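Local coordinates for protein mRNA interferase (Mycobacterium tuberculosis, PDB 6L2A) that probably acts as the RNA-cleaving toxin of a type II toxin-antitoxin system, as a member of the PemK/MazF family of endonucleases, at residues P29-S34 with I50-V55; L68-T74 with G100-E106. The protein carries 6 engineered substitutions. One frame throughout, in Å; residues are numbered along the deposited sequence.

Contact 1: residues P29-S34 with I50-V55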
loop_
_atom_site.group_PDB
_atom_site.type_symbol
_atom_site.label_atom_id
_atom_site.label_comp_id
_atom_site.label_asym_id
_atom_site.label_seq_id
_atom_site.Cartn_x
_atom_site.Cartn_y
_atom_site.Cartn_z
ATOM N N PRO A 29 -15.486 2.540 3.586
ATOM C CA PRO A 29 -15.001 1.334 4.263
ATOM C C PRO A 29 -13.687 0.859 3.662
ATOM O O PRO A 29 -13.390 1.095 2.489
ATOM C CB PRO A 29 -16.125 0.320 4.024
ATOM C CG PRO A 29 -16.726 0.752 2.727
ATOM C CD PRO A 29 -16.648 2.260 2.723
ATOM N N ALA A 30 -12.894 0.185 4.489
ATOM C CA ALA A 30 -11.600 -0.318 4.050
ATOM C C ALA A 30 -11.196 -1.488 4.933
ATOM O O ALA A 30 -11.630 -1.590 6.083
ATOM C CB ALA A 30 -10.527 0.778 4.087
ATOM N N VAL A 31 -10.368 -2.371 4.377
ATOM C CA VAL A 31 -9.870 -3.551 5.077
ATOM C C VAL A 31 -8.474 -3.258 5.609
ATOM O O VAL A 31 -7.593 -2.831 4.854
ATOM C CB VAL A 31 -9.846 -4.782 4.153
ATOM C CG1 VAL A 31 -9.391 -6.018 4.927
ATOM C CG2 VAL A 31 -11.212 -5.007 3.517
ATOM N N VAL A 32 -8.267 -3.495 6.904
ATOM C CA VAL A 32 -6.936 -3.372 7.489
ATOM C C VAL A 32 -6.056 -4.508 6.985
ATOM O O VAL A 32 -6.410 -5.687 7.114
ATOM C CB VAL A 32 -7.019 -3.384 9.022
ATOM C CG1 VAL A 32 -5.624 -3.304 9.622
ATOM C CG2 VAL A 32 -7.902 -2.245 9.526
ATOM N N VAL A 33 -4.897 -4.164 6.419
ATOM C CA VAL A 33 -4.006 -5.184 5.868
ATOM C C VAL A 33 -2.587 -5.061 6.413
ATOM O O VAL A 33 -1.732 -5.910 6.129
ATOM C CB VAL A 33 -3.998 -5.149 4.329
ATOM C CG1 VAL A 33 -5.375 -5.495 3.785
ATOM C CG2 VAL A 33 -3.534 -3.791 3.818
ATOM N N SER A 34 -2.309 -4.017 7.187
ATOM C CA SER A 34 -1.040 -3.983 7.900
ATOM C C SER A 34 -1.014 -5.095 8.947
ATOM O O SER A 34 -2.047 -5.477 9.499
ATOM C CB SER A 34 -0.814 -2.617 8.552
ATOM O OG SER A 34 -1.981 -2.137 9.197
ATOM N N ILE A 50 -1.624 2.969 9.828
ATOM C CA ILE A 50 -2.253 1.701 9.481
ATOM C C ILE A 50 -2.359 1.660 7.965
ATOM O O ILE A 50 -2.501 2.698 7.313
ATOM C CB ILE A 50 -3.646 1.551 10.136
ATOM C CG1 ILE A 50 -3.565 1.872 11.628
ATOM C CG2 ILE A 50 -4.210 0.152 9.928
ATOM C CD1 ILE A 50 -2.717 0.897 12.413
ATOM N N THR A 51 -2.273 0.463 7.394
ATOM C CA THR A 51 -2.415 0.290 5.957
ATOM C C THR A 51 -3.746 -0.392 5.674
ATOM O O THR A 51 -4.067 -1.411 6.293
ATOM C CB THR A 51 -1.251 -0.517 5.382
ATOM O OG1 THR A 51 -0.026 0.183 5.633
ATOM C CG2 THR A 51 -1.422 -0.691 3.890
ATOM N N VAL A 52 -4.526 0.187 4.759
ATOM C CA VAL A 52 -5.878 -0.276 4.486
ATOM C C VAL A 52 -6.072 -0.466 2.989
ATOM O O VAL A 52 -5.375 0.124 2.161
ATOM C CB VAL A 52 -6.951 0.691 5.036
ATOM C CG1 VAL A 52 -6.814 0.838 6.546
ATOM C CG2 VAL A 52 -6.854 2.044 4.341
ATOM N N VAL A 53 -7.051 -1.301 2.655
ATOM C CA VAL A 53 -7.471 -1.539 1.277
ATOM C C VAL A 53 -8.915 -1.069 1.129
ATOM O O VAL A 53 -9.818 -1.646 1.753
ATOM C CB VAL A 53 -7.313 -3.020 0.903
ATOM C CG1 VAL A 53 -8.048 -3.327 -0.381
ATOM C CG2 VAL A 53 -5.838 -3.369 0.767
ATOM N N PRO A 54 -9.177 -0.032 0.337
ATOM C CA PRO A 54 -10.544 0.486 0.225
ATOM C C PRO A 54 -11.487 -0.519 -0.412
ATOM O O PRO A 54 -11.087 -1.383 -1.196
ATOM C CB PRO A 54 -10.386 1.731 -0.658
ATOM C CG PRO A 54 -8.946 2.101 -0.545
ATOM C CD PRO A 54 -8.208 0.808 -0.382
ATOM N N VAL A 55 -12.762 -0.380 -0.069
ATOM C CA VAL A 55 -13.813 -1.296 -0.483
ATOM C C VAL A 55 -14.898 -0.495 -1.191
ATOM O O VAL A 55 -15.235 0.614 -0.766
ATOM C CB VAL A 55 -14.371 -2.058 0.739
ATOM C CG1 VAL A 55 -15.660 -2.743 0.405
ATOM C CG2 VAL A 55 -13.353 -3.074 1.231
#

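Contact 2: residues L68-T74 with G100-E106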
loop_
_atom_site.group_PDB
_atom_site.type_symbol
_atom_site.label_atom_id
_atom_site.label_comp_id
_atom_site.label_asym_id
_atom_site.label_seq_id
_atom_site.Cartn_x
_atom_site.Cartn_y
_atom_site.Cartn_z
ATOM N N LEU A 68 -13.836 -10.130 -4.078
ATOM C CA LEU A 68 -15.253 -10.020 -3.753
ATOM C C LEU A 68 -15.481 -10.343 -2.280
ATOM O O LEU A 68 -15.049 -11.393 -1.791
ATOM C CB LEU A 68 -16.065 -10.966 -4.638
ATOM C CG LEU A 68 -17.560 -11.131 -4.348
ATOM C CD1 LEU A 68 -18.326 -9.873 -4.711
ATOM C CD2 LEU A 68 -18.115 -12.334 -5.093
ATOM N N LEU A 69 -16.155 -9.439 -1.573
ATOM C CA LEU A 69 -16.450 -9.598 -0.152
ATOM C C LEU A 69 -17.953 -9.779 0.025
ATOM O O LEU A 69 -18.730 -8.871 -0.287
ATOM C CB LEU A 69 -15.954 -8.395 0.651
ATOM C CG LEU A 69 -14.463 -8.061 0.535
ATOM C CD1 LEU A 69 -14.124 -6.809 1.333
ATOM C CD2 LEU A 69 -13.619 -9.240 0.993
ATOM N N SER A 70 -18.355 -10.943 0.529
ATOM C CA SER A 70 -19.773 -11.252 0.674
ATOM C C SER A 70 -20.402 -10.451 1.809
ATOM O O SER A 70 -19.797 -10.257 2.867
ATOM C CB SER A 70 -19.965 -12.748 0.926
ATOM O OG SER A 70 -21.053 -12.977 1.807
ATOM N N ALA A 71 -21.640 -9.998 1.586
ATOM C CA ALA A 71 -22.341 -9.209 2.595
ATOM C C ALA A 71 -22.639 -10.023 3.848
ATOM O O ALA A 71 -22.664 -9.471 4.955
ATOM C CB ALA A 71 -23.636 -8.644 2.010
ATOM N N THR A 72 -22.852 -11.333 3.699
ATOM C CA THR A 72 -23.254 -12.194 4.806
ATOM C C THR A 72 -22.178 -12.350 5.881
ATOM O O THR A 72 -22.426 -13.047 6.869
ATOM C CB THR A 72 -23.649 -13.574 4.272
ATOM O OG1 THR A 72 -22.480 -14.266 3.816
ATOM C CG2 THR A 72 -24.631 -13.440 3.112
ATOM N N THR A 73 -21.004 -11.735 5.722
ATOM C CA THR A 73 -19.916 -11.860 6.686
ATOM C C THR A 73 -19.292 -10.534 7.100
ATOM O O THR A 73 -18.711 -10.462 8.190
ATOM C CB THR A 73 -18.797 -12.760 6.129
ATOM O OG1 THR A 73 -18.260 -12.183 4.930
ATOM C CG2 THR A 73 -19.319 -14.155 5.821
ATOM N N THR A 74 -19.412 -9.483 6.291
ATOM C CA THR A 74 -18.582 -8.292 6.428
ATOM C C THR A 74 -19.199 -7.202 7.294
ATOM O O THR A 74 -18.483 -6.284 7.713
ATOM C CB THR A 74 -18.290 -7.710 5.044
ATOM O OG1 THR A 74 -19.527 -7.462 4.367
ATOM C CG2 THR A 74 -17.459 -8.684 4.230
ATOM N N GLY A 100 -17.006 -4.429 10.516
ATOM C CA GLY A 100 -17.067 -5.872 10.568
ATOM C C GLY A 100 -15.727 -6.507 10.269
ATOM O O GLY A 100 -14.679 -5.964 10.632
ATOM N N ARG A 101 -15.747 -7.651 9.594
ATOM C CA ARG A 101 -14.533 -8.412 9.347
ATOM C C ARG A 101 -14.729 -9.269 8.110
ATOM O O ARG A 101 -15.827 -9.778 7.872
ATOM C CB ARG A 101 -14.199 -9.293 10.553
ATOM C CG ARG A 101 -12.789 -9.826 10.603
ATOM C CD ARG A 101 -12.703 -10.896 11.675
ATOM N NE ARG A 101 -13.963 -11.633 11.779
ATOM C CZ ARG A 101 -14.208 -12.779 11.150
ATOM N NH1 ARG A 101 -13.275 -13.322 10.379
ATOM N NH2 ARG A 101 -15.380 -13.384 11.295
ATOM N N VAL A 102 -13.670 -9.427 7.324
ATOM C CA VAL A 102 -13.695 -10.403 6.243
ATOM C C VAL A 102 -13.365 -11.774 6.819
ATOM O O VAL A 102 -12.687 -11.893 7.845
ATOM C CB VAL A 102 -12.724 -10.016 5.107
ATOM C CG1 VAL A 102 -12.970 -8.579 4.662
ATOM C CG2 VAL A 102 -11.273 -10.211 5.539
ATOM N N SER A 103 -13.865 -12.822 6.170
ATOM C CA SER A 103 -13.557 -14.168 6.624
ATOM C C SER A 103 -12.089 -14.490 6.356
ATOM O O SER A 103 -11.403 -13.804 5.593
ATOM C CB SER A 103 -14.456 -15.192 5.932
ATOM O OG SER A 103 -14.139 -15.294 4.555
ATOM N N ALA A 104 -11.605 -15.554 6.999
ATOM C CA ALA A 104 -10.217 -15.953 6.792
ATOM C C ALA A 104 -9.961 -16.368 5.348
ATOM O O ALA A 104 -8.845 -16.199 4.841
ATOM C CB ALA A 104 -9.843 -17.084 7.751
ATOM N N ALA A 105 -10.975 -16.908 4.666
ATOM C CA ALA A 105 -10.808 -17.261 3.260
ATOM C C ALA A 105 -10.737 -16.017 2.384
ATOM O O ALA A 105 -9.945 -15.962 1.435
ATOM C CB ALA A 105 -11.945 -18.177 2.810
ATOM N N GLU A 106 -11.559 -15.008 2.683
ATOM C CA GLU A 106 -11.479 -13.756 1.940
ATOM C C GLU A 106 -10.144 -13.061 2.177
ATOM O O GLU A 106 -9.575 -12.463 1.256
ATOM C CB GLU A 106 -12.645 -12.844 2.323
ATOM C CG GLU A 106 -13.989 -13.280 1.746
ATOM C CD GLU A 106 -15.165 -12.579 2.401
ATOM O OE1 GLU A 106 -14.994 -12.042 3.516
ATOM O OE2 GLU A 106 -16.260 -12.560 1.801
HETATM O O HOH W 1 -16.394 -13.664 -0.973
#

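Contact 1: residues P29-S34 with I50-V55
Pro29 accepts a backbone bond on its O from Val55 N (3.0 Å), and its ring carbon CG lies across the Val55 side chain. The strands run antiparallel, with a marked twist: their short axes make 138°. Ala30 pairs with Pro54 as a non-hydrogen-bonded pair. Its CB rests against Val52 CB at 3.7 Å, on the face that also carries Val32. Val31 and Val53 form the hydrogen-bonded pair, N to O in both directions, and Val31 O also takes a CA-H...O contact from Val52 CA. Val31 points to the other face. There its CG2, anti to the carbonyl carbon, meets Val55 CG2 at 3.7 Å. Val32 returns to the face of Ala30, and its CG1 touches Ile50 CG2. Beyond it the strand ends, but the pairing goes on. Val33 N and Ser34 N both bond to Thr51 O, from the same face of its carbonyl plane; the first bond is nearly straight (2.9 Å, 177°), the second longer at 3.3 Å. Val33 CG1 packs on Val53 CG2 at 3.7 Å, with the two side chains nearly perpendicular. Ser34 closes the pairing through its side chain. With chi1 at 44°, OG turns back and accepts from Thr51 N at 3.2 Å; it also bonds to Asn39. Thr51 OG1 is held by Ser89 and by His117 of the second subunit. Helix 104-117 covers the Val31, Val33 and Val53 side through Leu110 and Leu114. A twisted antiparallel pair in a curled sheet, covered by the C-terminal helix, fits the SH3-like barrel of the PemK/MazF family; at Thr51 the pairing reaches the dimer interface.

Contact 2: residues L68-T74 with G100-E106
Thr74 and Arg101 bring the two backbones closest, CA to CA 5.0 Å, and Thr74 CA gives a CA-H...O contact to Arg101 O while Gly100 CA gives one to Thr74 O. Further along, Glu106 reaches across to the other segment. Its OE2 accepts from Ser70 N on the syn side, 2.9 Å away and 29° out of the carboxylate plane. A water that donates to both OE2 and Leu68 O adds a second link. OE1 turns home and takes Ser103 N on its anti side at 3.0 Å. Glu106 N in turn donates to Ser103 OG, which completes a capping box at the start of helix 104-117. The Glu106 chain is extended beyond CG, chi2 166°, and lies over Leu69 CD2, which is 3.9 Å from CD. Leu69 CD2 also meets Val102 CG1 at 3.8 Å. Thr73 OG1 stands 3.6 Å from OE1 and donates to Ser70 O instead. One carboxylate thus serves two backbone N-H groups, one from each segment. Its negative charge probably gains from lying at the helix N-terminus, and the grip ties the end of strand 66-69 to that helix.

Contact 1 is buried near the middle of the chain, while contact 2 lies about 11 Å from the chain centre and is only partly buried. Their centres are 13 Å apart, yet they touch: Leu69 CD1 packs on Val55 CG2 at 3.8 Å, and Val31 CG2 approaches Val102 CG1. Both contacts involve the same curled sheet and the same C-terminal helix, which covers one face of contact 1 and starts inside contact 2. The chemistry differs with position. Contact 1 relies mainly on backbone strand pairing and apolar side chains, most of them branched. Contact 2 is built round the carboxylate of Glu106, with a water and the serine and threonine hydroxyls nearby.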